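Local coordinates for WlaRA, TDP-fucose-3,4-ketoisomerase (Campylobacter jejuni subsp. jejuni 81116, PDB 5TPV), which belongs to the WxcM-like family of cupin-fold enzymes and binds thymidine-5'-diphosphate in a pocket to which both subunits of the dimer contribute, at residues 54-59 against 93-98; 118-123 against 127-132. All coordinates share one frame; numbering follows the deposited sequence.

Interaction 1: residues 54-59 against 93-98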
ATOM      1  N   SER B  54      -8.105 -13.573  -6.697  1.00 37.36           N
ATOM      2  CA  SER B  54      -7.096 -12.644  -6.210  1.00 32.96           C
ATOM      3  C   SER B  54      -5.974 -13.440  -5.569  1.00 32.54           C
ATOM      4  O   SER B  54      -6.183 -14.410  -4.825  1.00 30.99           O
ATOM      5  CB  SER B  54      -7.673 -11.697  -5.157  1.00 30.16           C
ATOM      6  OG  SER B  54      -8.765 -10.925  -5.635  1.00 31.71           O
ATOM      7  N   GLU B  55      -4.781 -12.937  -5.835  1.00 31.59           N
ATOM      8  CA  GLU B  55      -3.613 -13.197  -5.035  1.00 31.61           C
ATOM      9  C   GLU B  55      -3.334 -11.994  -4.094  1.00 28.94           C
ATOM     10  O   GLU B  55      -3.827 -10.878  -4.301  1.00 29.64           O
ATOM     11  CB  GLU B  55      -2.449 -13.414  -6.003  1.00 37.10           C
ATOM     12  CG  GLU B  55      -2.548 -14.657  -6.856  1.00 43.18           C
ATOM     13  CD  GLU B  55      -1.541 -14.634  -7.997  1.00 48.66           C
ATOM     14  OE1 GLU B  55      -0.303 -14.749  -7.753  1.00 46.41           O
ATOM     15  OE2 GLU B  55      -2.016 -14.488  -9.141  1.00 42.27           O
ATOM     16  N   PHE B  56      -2.538 -12.248  -3.071  1.00 28.41           N
ATOM     17  CA  PHE B  56      -2.350 -11.325  -1.949  1.00 29.58           C
ATOM     18  C   PHE B  56      -0.895 -11.341  -1.526  1.00 29.55           C
ATOM     19  O   PHE B  56      -0.264 -12.386  -1.601  1.00 29.42           O
ATOM     20  CB  PHE B  56      -3.192 -11.683  -0.738  1.00 26.90           C
ATOM     21  CG  PHE B  56      -4.641 -11.555  -1.004  1.00 31.01           C
ATOM     22  CD1 PHE B  56      -5.229 -10.313  -1.049  1.00 26.57           C
ATOM     23  CD2 PHE B  56      -5.425 -12.682  -1.241  1.00 38.40           C
ATOM     24  CE1 PHE B  56      -6.563 -10.142  -1.378  1.00 26.12           C
ATOM     25  CE2 PHE B  56      -6.781 -12.531  -1.554  1.00 29.72           C
ATOM     26  CZ  PHE B  56      -7.337 -11.277  -1.645  1.00 30.34           C
ATOM     27  N   ILE B  57      -0.379 -10.173  -1.134  1.00 28.74           N
ATOM     28  CA  ILE B  57       0.708 -10.106  -0.135  1.00 26.28           C
ATOM     29  C   ILE B  57       0.293  -9.350   1.140  1.00 25.34           C
ATOM     30  O   ILE B  57      -0.231  -8.260   1.080  1.00 29.36           O
ATOM     31  CB  ILE B  57       1.912  -9.402  -0.764  1.00 28.27           C
ATOM     32  CG1 ILE B  57       2.479 -10.247  -1.876  1.00 29.89           C
ATOM     33  CG2 ILE B  57       3.072  -9.233   0.213  1.00 30.45           C
ATOM     34  CD1 ILE B  57       3.472  -9.499  -2.722  1.00 31.38           C
ATOM     35  N   PHE B  58       0.560  -9.943   2.286  1.00 27.43           N
ATOM     36  CA  PHE B  58       0.180  -9.440   3.595  1.00 30.12           C
ATOM     37  C   PHE B  58       1.484  -8.971   4.270  1.00 30.14           C
ATOM     38  O   PHE B  58       2.472  -9.708   4.313  1.00 29.64           O
ATOM     39  CB  PHE B  58      -0.425 -10.565   4.483  1.00 32.12           C
ATOM     40  CG  PHE B  58      -1.682 -11.177   3.935  1.00 33.62           C
ATOM     41  CD1 PHE B  58      -2.896 -10.573   4.137  1.00 36.02           C
ATOM     42  CD2 PHE B  58      -1.642 -12.347   3.181  1.00 33.88           C
ATOM     43  CE1 PHE B  58      -4.059 -11.100   3.583  1.00 40.03           C
ATOM     44  CE2 PHE B  58      -2.792 -12.884   2.635  1.00 34.70           C
ATOM     45  CZ  PHE B  58      -4.007 -12.264   2.843  1.00 32.88           C
ATOM     46  N   ILE B  59       1.456  -7.781   4.839  1.00 25.97           N
ATOM     47  CA  ILE B  59       2.618  -7.183   5.489  1.00 27.14           C
ATOM     48  C   ILE B  59       2.144  -6.520   6.770  1.00 31.25           C
ATOM     49  O   ILE B  59       1.169  -5.735   6.746  1.00 29.37           O
ATOM     50  CB  ILE B  59       3.205  -6.115   4.544  1.00 27.57           C
ATOM     51  CG1 ILE B  59       3.489  -6.676   3.170  1.00 29.43           C
ATOM     52  CG2 ILE B  59       4.462  -5.459   5.095  1.00 29.00           C
ATOM     53  CD1 ILE B  59       3.739  -5.612   2.131  1.00 31.94           C
ATOM     54  N   ILE B  93      -6.954 -19.726  -1.551  1.00 40.07           N
ATOM     55  CA  ILE B  93      -6.465 -20.178  -0.292  1.00 34.00           C
ATOM     56  C   ILE B  93      -7.283 -19.489   0.772  1.00 35.33           C
ATOM     57  O   ILE B  93      -7.462 -18.272   0.722  1.00 33.96           O
ATOM     58  CB  ILE B  93      -4.970 -19.894  -0.203  1.00 34.59           C
ATOM     59  CG1 ILE B  93      -4.243 -20.630  -1.335  1.00 38.80           C
ATOM     60  CG2 ILE B  93      -4.459 -20.265   1.185  1.00 35.89           C
ATOM     61  CD1 ILE B  93      -2.741 -20.781  -1.177  1.00 39.06           C
ATOM     62  N   TRP B  94      -7.812 -20.285   1.689  1.00 36.80           N
ATOM     63  CA  TRP B  94      -8.638 -19.759   2.775  1.00 36.00           C
ATOM     64  C   TRP B  94      -7.685 -19.192   3.830  1.00 36.39           C
ATOM     65  O   TRP B  94      -6.597 -19.737   4.097  1.00 35.01           O
ATOM     66  CB  TRP B  94      -9.427 -20.880   3.405  1.00 36.02           C
ATOM     67  CG  TRP B  94     -10.322 -20.525   4.537  1.00 35.28           C
ATOM     68  CD1 TRP B  94      -9.992 -20.386   5.850  1.00 35.85           C
ATOM     69  CD2 TRP B  94     -11.729 -20.331   4.461  1.00 35.70           C
ATOM     70  NE1 TRP B  94     -11.122 -20.134   6.607  1.00 33.25           N
ATOM     71  CE2 TRP B  94     -12.193 -20.071   5.767  1.00 33.37           C
ATOM     72  CE3 TRP B  94     -12.646 -20.369   3.412  1.00 33.89           C
ATOM     73  CZ2 TRP B  94     -13.527 -19.825   6.055  1.00 44.03           C
ATOM     74  CZ3 TRP B  94     -13.994 -20.138   3.713  1.00 40.12           C
ATOM     75  CH2 TRP B  94     -14.413 -19.865   5.008  1.00 40.58           C
ATOM     76  N   LYS B  95      -8.129 -18.111   4.451  1.00 31.54           N
ATOM     77  CA  LYS B  95      -7.310 -17.464   5.469  1.00 35.39           C
ATOM     78  C   LYS B  95      -8.143 -16.863   6.579  1.00 28.99           C
ATOM     79  O   LYS B  95      -9.276 -16.452   6.368  1.00 30.59           O
ATOM     80  CB  LYS B  95      -6.390 -16.417   4.811  1.00 34.53           C
ATOM     81  CG  LYS B  95      -6.897 -14.992   4.719  1.00 30.01           C
ATOM     82  CD  LYS B  95      -7.966 -14.772   3.697  1.00 33.38           C
ATOM     83  CE  LYS B  95      -7.537 -15.134   2.296  1.00 34.76           C
ATOM     84  NZ  LYS B  95      -8.684 -14.836   1.423  1.00 35.61           N
ATOM     85  N   GLN B  96      -7.539 -16.842   7.744  1.00 31.00           N
ATOM     86  CA  GLN B  96      -8.024 -16.147   8.901  1.00 40.06           C
ATOM     87  C   GLN B  96      -6.868 -15.456   9.668  1.00 39.33           C
ATOM     88  O   GLN B  96      -5.784 -16.003   9.825  1.00 37.00           O
ATOM     89  CB  GLN B  96      -8.776 -17.174   9.758  1.00 40.53           C
ATOM     90  CG  GLN B  96      -9.386 -16.602  11.018  1.00 48.34           C
ATOM     91  CD  GLN B  96      -9.900 -17.700  11.947  1.00 57.86           C
ATOM     92  OE1 GLN B  96      -9.137 -18.558  12.388  1.00 53.34           O
ATOM     93  NE2 GLN B  96     -11.199 -17.664  12.258  1.00 44.29           N
ATOM     94  N   MET B  97      -7.089 -14.229  10.131  1.00 35.93           N
ATOM     95  CA  MET B  97      -6.088 -13.480  10.883  1.00 36.47           C
ATOM     96  C   MET B  97      -6.553 -13.048  12.229  1.00 32.39           C
ATOM     97  O   MET B  97      -7.697 -12.661  12.369  1.00 32.16           O
ATOM     98  CB  MET B  97      -5.725 -12.244  10.131  1.00 36.57           C
ATOM     99  CG  MET B  97      -5.312 -12.727   8.768  1.00 50.25           C
ATOM    100  SD  MET B  97      -5.129 -11.396   7.627  1.00 59.45           S
ATOM    101  CE  MET B  97      -6.794 -11.644   6.950  1.00 56.01           C
ATOM    102  N   TYR B  98      -5.644 -13.127  13.190  1.00 31.85           N
ATOM    103  CA  TYR B  98      -6.011 -12.998  14.568  1.00 34.85           C
ATOM    104  C   TYR B  98      -4.733 -12.668  15.341  1.00 36.29           C
ATOM    105  O   TYR B  98      -3.646 -12.521  14.766  1.00 33.96           O
ATOM    106  CB  TYR B  98      -6.660 -14.303  15.028  1.00 39.05           C
ATOM    107  CG  TYR B  98      -5.807 -15.488  14.752  1.00 39.48           C
ATOM    108  CD1 TYR B  98      -4.939 -15.983  15.708  1.00 42.93           C
ATOM    109  CD2 TYR B  98      -5.846 -16.106  13.525  1.00 41.33           C
ATOM    110  CE1 TYR B  98      -4.112 -17.073  15.445  1.00 42.60           C
ATOM    111  CE2 TYR B  98      -5.037 -17.203  13.252  1.00 42.40           C
ATOM    112  CZ  TYR B  98      -4.185 -17.697  14.213  1.00 44.05           C
ATOM    113  OH  TYR B  98      -3.365 -18.764  13.886  1.00 40.99           O
TER
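Phe56 and Phe58 meet Lys95 and Met97 in the interior of the cupin beta sandwich, where the two antiparallel sheets of the chain lie face to face. Strand 56-59 belongs to one sheet and strand 94-98 to the other. With 11.8 Å between their axes, too far for backbone bonding, only side chains bridge the gap; the two strands run nearly parallel, at 16°. Met97 reaches across with its sulfur, and SD sits 4.2 Å from CE1 of Phe58. The same sulfur is 4.8 Å from the centroid of the Phe58 ring and 41° off its normal, an oblique Met-aromatic contact in which the two side chains cross at about a right angle. A bend at the last torsion of Met97 (chi3 -97°) turns its methyl group off the line of the chain. Lys95 lies beside both rings. Its CG is 4.4 Å from CZ of Phe58, again obliquely, while farther along the chain NZ comes to 4.2 Å from CE2 of Phe56. The ammonium group has a polar partner in its own sheet, a hydrogen bond to the backbone O of His49. Ile67 of strand 65-70 touches both Phe58 and Met97, and Ile89 of strand 85-89 packs on both phenylalanines and on Lys95. Across this part of the interface the sheets meet through aromatic, sulfur and methylene packing, with no hydrogen bond between the two strands, and the buried lysine is tolerated here probably because its charged end is met by the carbonyl of His49.

Interaction 2: residues 118-123 against 127-132; sequences EYIYDY and CELKNN. With TYD (thymidine-5'-diphosphate), chain E.
The Tyr123 ring carries the Cys127 sulfur on one face, with SG 3.2 Å above the ring plane and displaced toward the rim. The pair sits in the first turn of the C-terminal helix 123-136, which follows the short edge strand 119-120 of the cupin sandwich. This is a Cys sulfur-aromatic contact, with SG 3.6 Å from the ring centroid. The sulfur stands 29° off the ring normal. It is only 3.3 Å from both CZ and CE2 of Tyr123, which makes the packing tight. Trp94 meets the same tyrosine edge-to-face, and the Tyr123 OH is hydrogen-bonded to Asp70. The two other tyrosines of 118-123 use their edges: the O2A of thymidine-5'-diphosphate lies in the plane of the Tyr119 ring, and O1A in that of Tyr121. Asp122 is the N-cap, its OD2 making a weak hydrogen bond to the N of Lys124. Cys127 and Tyr123 are one helical turn apart, joined by a bond from Cys127 N to Tyr123 O of 2.9 Å with an N-H...O angle of 161°. CG of Tyr123 stands opposite its backbone N (chi1 -177°), which lets the ring reach the sulfur one turn on although its CB starts out pointing away from the helix segment. Farther along the helix, Leu129 leans its CD1 against CD1 of Ile120 at 4.0 Å, and Met92 touches both side chains. At the ligand end, Tyr119 OH donates a hydrogen bond to O2A of thymidine-5'-diphosphate at 2.8 Å, while Tyr121 OH lies 3.0 Å from O1A of the same phosphate.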
ATOM      1  N   GLU B 118     -16.254 -12.841  -5.906  1.00 33.46           N
ATOM      2  CA  GLU B 118     -15.106 -13.718  -5.903  1.00 32.60           C
ATOM      3  C   GLU B 118     -14.846 -14.403  -4.603  1.00 33.19           C
ATOM      4  O   GLU B 118     -13.897 -15.230  -4.480  1.00 34.30           O
ATOM      5  CB  GLU B 118     -13.824 -13.104  -6.482  1.00 36.43           C
ATOM      6  CG  GLU B 118     -13.188 -12.034  -5.599  1.00 40.77           C
ATOM      7  CD  GLU B 118     -11.681 -12.167  -5.422  1.00 41.68           C
ATOM      8  OE1 GLU B 118     -11.013 -12.999  -6.120  1.00 30.71           O
ATOM      9  OE2 GLU B 118     -11.184 -11.378  -4.570  1.00 39.87           O
ATOM     10  N   TYR B 119     -15.698 -14.078  -3.655  1.00 30.01           N
ATOM     11  CA  TYR B 119     -15.516 -14.561  -2.291  1.00 33.53           C
ATOM     12  C   TYR B 119     -16.213 -15.892  -2.066  1.00 37.99           C
ATOM     13  O   TYR B 119     -17.385 -16.096  -2.436  1.00 39.52           O
ATOM     14  CB  TYR B 119     -16.186 -13.588  -1.301  1.00 37.42           C
ATOM     15  CG  TYR B 119     -15.409 -12.357  -0.926  1.00 35.57           C
ATOM     16  CD1 TYR B 119     -15.234 -11.298  -1.821  1.00 38.81           C
ATOM     17  CD2 TYR B 119     -14.844 -12.242   0.318  1.00 33.58           C
ATOM     18  CE1 TYR B 119     -14.544 -10.160  -1.455  1.00 36.16           C
ATOM     19  CE2 TYR B 119     -14.160 -11.105   0.710  1.00 34.55           C
ATOM     20  CZ  TYR B 119     -14.015 -10.057  -0.177  1.00 38.78           C
ATOM     21  OH  TYR B 119     -13.366  -8.928   0.259  1.00 39.91           O
ATOM     22  N   ILE B 120     -15.507 -16.764  -1.374  1.00 36.73           N
ATOM     23  CA  ILE B 120     -16.114 -17.940  -0.817  1.00 37.71           C
ATOM     24  C   ILE B 120     -16.031 -17.855   0.696  1.00 39.17           C
ATOM     25  O   ILE B 120     -14.945 -17.929   1.261  1.00 32.37           O
ATOM     26  CB  ILE B 120     -15.390 -19.181  -1.323  1.00 39.41           C
ATOM     27  CG1 ILE B 120     -15.385 -19.141  -2.839  1.00 39.16           C
ATOM     28  CG2 ILE B 120     -16.080 -20.435  -0.792  1.00 46.59           C
ATOM     29  CD1 ILE B 120     -14.341 -20.064  -3.386  1.00 55.80           C
ATOM     30  N   TYR B 121     -17.203 -17.685   1.311  1.00 37.19           N
ATOM     31  CA  TYR B 121     -17.342 -17.566   2.753  1.00 39.48           C
ATOM     32  C   TYR B 121     -17.701 -18.877   3.445  1.00 41.76           C
ATOM     33  O   TYR B 121     -17.678 -18.966   4.677  1.00 40.75           O
ATOM     34  CB  TYR B 121     -18.459 -16.574   3.058  1.00 42.32           C
ATOM     35  CG  TYR B 121     -18.105 -15.130   2.770  1.00 45.23           C
ATOM     36  CD1 TYR B 121     -17.220 -14.450   3.593  1.00 45.35           C
ATOM     37  CD2 TYR B 121     -18.708 -14.412   1.732  1.00 47.03           C
ATOM     38  CE1 TYR B 121     -16.928 -13.094   3.391  1.00 50.03           C
ATOM     39  CE2 TYR B 121     -18.418 -13.054   1.515  1.00 45.69           C
ATOM     40  CZ  TYR B 121     -17.525 -12.391   2.339  1.00 48.68           C
ATOM     41  OH  TYR B 121     -17.186 -11.039   2.137  1.00 56.22           O
ATOM     42  N   ASP B 122     -18.021 -19.900   2.670  1.00 38.92           N
ATOM     43  CA  ASP B 122     -18.346 -21.175   3.278  1.00 45.73           C
ATOM     44  C   ASP B 122     -17.265 -22.217   3.070  1.00 40.88           C
ATOM     45  O   ASP B 122     -17.085 -22.730   1.960  1.00 42.66           O
ATOM     46  CB  ASP B 122     -19.662 -21.709   2.707  1.00 52.75           C
ATOM     47  CG  ASP B 122     -20.254 -22.862   3.541  1.00 60.69           C
ATOM     48  OD1 ASP B 122     -21.478 -22.787   3.790  1.00 61.74           O
ATOM     49  OD2 ASP B 122     -19.533 -23.828   3.918  1.00 53.09           O
ATOM     50  N   TYR B 123     -16.600 -22.571   4.160  1.00 45.66           N
ATOM     51  CA  TYR B 123     -15.446 -23.460   4.106  1.00 51.78           C
ATOM     52  C   TYR B 123     -15.734 -24.794   3.425  1.00 42.47           C
ATOM     53  O   TYR B 123     -14.952 -25.278   2.620  1.00 51.00           O
ATOM     54  CB  TYR B 123     -14.893 -23.668   5.511  1.00 48.76           C
ATOM     55  CG  TYR B 123     -13.669 -24.521   5.511  1.00 51.82           C
ATOM     56  CD1 TYR B 123     -12.462 -24.001   5.071  1.00 51.59           C
ATOM     57  CD2 TYR B 123     -13.711 -25.853   5.952  1.00 51.30           C
ATOM     58  CE1 TYR B 123     -11.330 -24.777   5.051  1.00 45.08           C
ATOM     59  CE2 TYR B 123     -12.583 -26.656   5.918  1.00 44.48           C
ATOM     60  CZ  TYR B 123     -11.385 -26.108   5.484  1.00 52.76           C
ATOM     61  OH  TYR B 123     -10.228 -26.867   5.484  1.00 43.49           O
ATOM     62  N   CYS B 127     -13.756 -26.174   0.184  1.00 38.56           N
ATOM     63  CA  CYS B 127     -13.066 -27.471   0.029  1.00 46.99           C
ATOM     64  C   CYS B 127     -13.553 -28.211  -1.217  1.00 43.18           C
ATOM     65  O   CYS B 127     -12.759 -28.750  -1.979  1.00 42.86           O
ATOM     66  CB  CYS B 127     -13.190 -28.363   1.271  1.00 48.04           C
ATOM     67  SG  CYS B 127     -12.402 -27.767   2.789  1.00 50.29           S
ATOM     68  N   GLU B 128     -14.850 -28.161  -1.474  1.00 48.92           N
ATOM     69  CA  GLU B 128     -15.434 -28.820  -2.657  1.00 50.87           C
ATOM     70  C   GLU B 128     -14.908 -28.166  -3.935  1.00 55.02           C
ATOM     71  O   GLU B 128     -14.421 -28.867  -4.845  1.00 48.53           O
ATOM     72  CB  GLU B 128     -16.972 -28.729  -2.572  1.00 61.09           C
ATOM     73  CG  GLU B 128     -17.796 -29.841  -3.214  1.00 80.63           C
ATOM     74  CD  GLU B 128     -19.278 -29.751  -2.851  1.00 93.72           C
ATOM     75  OE1 GLU B 128     -20.016 -28.912  -3.441  1.00 78.98           O
ATOM     76  OE2 GLU B 128     -19.702 -30.524  -1.955  1.00 95.25           O
ATOM     77  N   LEU B 129     -15.003 -26.831  -4.026  1.00 43.80           N
ATOM     78  CA  LEU B 129     -14.527 -26.145  -5.257  1.00 42.40           C
ATOM     79  C   LEU B 129     -13.017 -26.375  -5.494  1.00 46.43           C
ATOM     80  O   LEU B 129     -12.541 -26.689  -6.605  1.00 46.23           O
ATOM     81  CB  LEU B 129     -14.875 -24.663  -5.206  1.00 42.80           C
ATOM     82  CG  LEU B 129     -16.389 -24.339  -5.157  1.00 51.23           C
ATOM     83  CD1 LEU B 129     -16.639 -22.845  -5.044  1.00 45.43           C
ATOM     84  CD2 LEU B 129     -17.165 -24.854  -6.377  1.00 52.35           C
ATOM     85  N   LYS B 130     -12.269 -26.324  -4.397  1.00 45.27           N
ATOM     86  CA  LYS B 130     -10.821 -26.496  -4.470  1.00 53.76           C
ATOM     87  C   LYS B 130     -10.433 -27.944  -4.833  1.00 48.35           C
ATOM     88  O   LYS B 130      -9.662 -28.159  -5.755  1.00 53.58           O
ATOM     89  CB  LYS B 130     -10.237 -26.069  -3.117  1.00 51.85           C
ATOM     90  CG  LYS B 130      -8.731 -26.174  -2.978  1.00 58.45           C
ATOM     91  CD  LYS B 130      -8.032 -24.992  -3.639  1.00 47.19           C
ATOM     92  CE  LYS B 130      -6.609 -24.943  -3.129  1.00 48.99           C
ATOM     93  NZ  LYS B 130      -5.866 -23.855  -3.817  1.00 54.31           N
ATOM     94  N   ASN B 131     -10.942 -28.933  -4.094  1.00 61.92           N
ATOM     95  CA  ASN B 131     -10.809 -30.359  -4.473  1.00 59.13           C
ATOM     96  C   ASN B 131     -11.167 -30.660  -5.943  1.00 65.79           C
ATOM     97  O   ASN B 131     -10.502 -31.463  -6.594  1.00 67.96           O
ATOM     98  CB  ASN B 131     -11.625 -31.254  -3.535  1.00 61.13           C
ATOM     99  CG  ASN B 131     -11.134 -31.194  -2.091  1.00 75.24           C
ATOM    100  OD1 ASN B 131     -10.209 -30.450  -1.760  1.00 71.49           O
ATOM    101  ND2 ASN B 131     -11.771 -31.963  -1.209  1.00 85.85           N
ATOM    102  N   ASN B 132     -12.187 -29.984  -6.469  1.00 56.22           N
ATOM    103  CA  ASN B 132     -12.554 -30.107  -7.878  1.00 53.48           C
ATOM    104  C   ASN B 132     -11.529 -29.497  -8.836  1.00 61.02           C
ATOM    105  O   ASN B 132     -11.251 -30.078  -9.897  1.00 52.51           O
ATOM    106  CB  ASN B 132     -13.950 -29.463  -8.141  1.00 53.93           C
ATOM    107  CG  ASN B 132     -14.121 -29.043  -9.590  1.00 68.38           C
ATOM    108  OD1 ASN B 132     -14.585 -29.829 -10.415  1.00 72.53           O
ATOM    109  ND2 ASN B 132     -13.674 -27.828  -9.927  1.00 81.65           N
TER
HETATM  110  PA  TYD E 201     -13.759  -8.854   3.871  1.00 35.99           P
HETATM  111  O1A TYD E 201     -15.088  -9.548   3.696  1.00 38.67           O
HETATM  112  O2A TYD E 201     -12.600  -9.210   2.971  1.00 39.31           O
HETATM  113  O3A TYD E 201     -13.289  -9.044   5.399  1.00 32.16           O
HETATM  114  PB  TYD E 201     -11.724  -9.155   5.765  1.00 35.58           P
HETATM  115  O1B TYD E 201     -11.719  -9.519   7.230  1.00 35.74           O
HETATM  116  O2B TYD E 201     -11.213 -10.243   4.851  1.00 33.09           O
HETATM  117  O3B TYD E 201     -11.181  -7.780   5.463  1.00 37.25           O
HETATM  118  O5' TYD E 201     -14.003  -7.266   3.773  1.00 36.29           O
HETATM  119  C5' TYD E 201     -14.649  -6.565   4.834  1.00 37.52           C
HETATM  120  C4' TYD E 201     -15.860  -5.819   4.289  1.00 34.81           C
HETATM  121  O4' TYD E 201     -15.435  -4.613   3.648  1.00 34.20           O
HETATM  122  C3' TYD E 201     -16.604  -6.654   3.259  1.00 34.64           C
HETATM  123  O3' TYD E 201     -17.950  -6.879   3.689  1.00 37.53           O
HETATM  124  C2' TYD E 201     -16.597  -5.855   1.970  1.00 31.65           C
HETATM  125  C1' TYD E 201     -15.844  -4.568   2.278  1.00 31.71           C
HETATM  126  N1  TYD E 201     -14.666  -4.466   1.415  1.00 30.56           N
HETATM  127  C2  TYD E 201     -14.685  -3.580   0.313  1.00 34.93           C
HETATM  128  O2  TYD E 201     -15.708  -2.895   0.094  1.00 34.14           O
HETATM  129  N3  TYD E 201     -13.627  -3.458  -0.501  1.00 32.84           N
HETATM  130  C4  TYD E 201     -12.520  -4.176  -0.292  1.00 32.93           C
HETATM  131  O4  TYD E 201     -11.536  -4.059  -1.053  1.00 32.21           O
HETATM  132  C5  TYD E 201     -12.475  -5.113   0.857  1.00 32.70           C
HETATM  133  C5M TYD E 201     -11.244  -5.940   1.125  1.00 33.79           C
HETATM  134  C6  TYD E 201     -13.588  -5.212   1.678  1.00 31.58           C

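The centres of interactions 1 and 2 lie 15 Å apart, yet the two touch. Ser54 OG is 2.7 Å from Glu118 OE2, a probable hydrogen bond tying the start of segment 54-59 to 118-123. Trp94 of segment 93-98 also packs on 118-123, its CH2 3.4 Å from the backbone O of Tyr121. Both interactions draw on the sheet that holds strands 94-98 and 119-120. They also converge on thymidine-5'-diphosphate: Tyr119 and Tyr121 reach its alpha phosphate, and the Met97 side chain stands about 5 Å, nearest atoms, from the ligand, on the side of its beta phosphate. His49, whose backbone O takes the Lys95 hydrogen bond, also meets the Tyr119 ring and hydrogen-bonds the ligand through NE2.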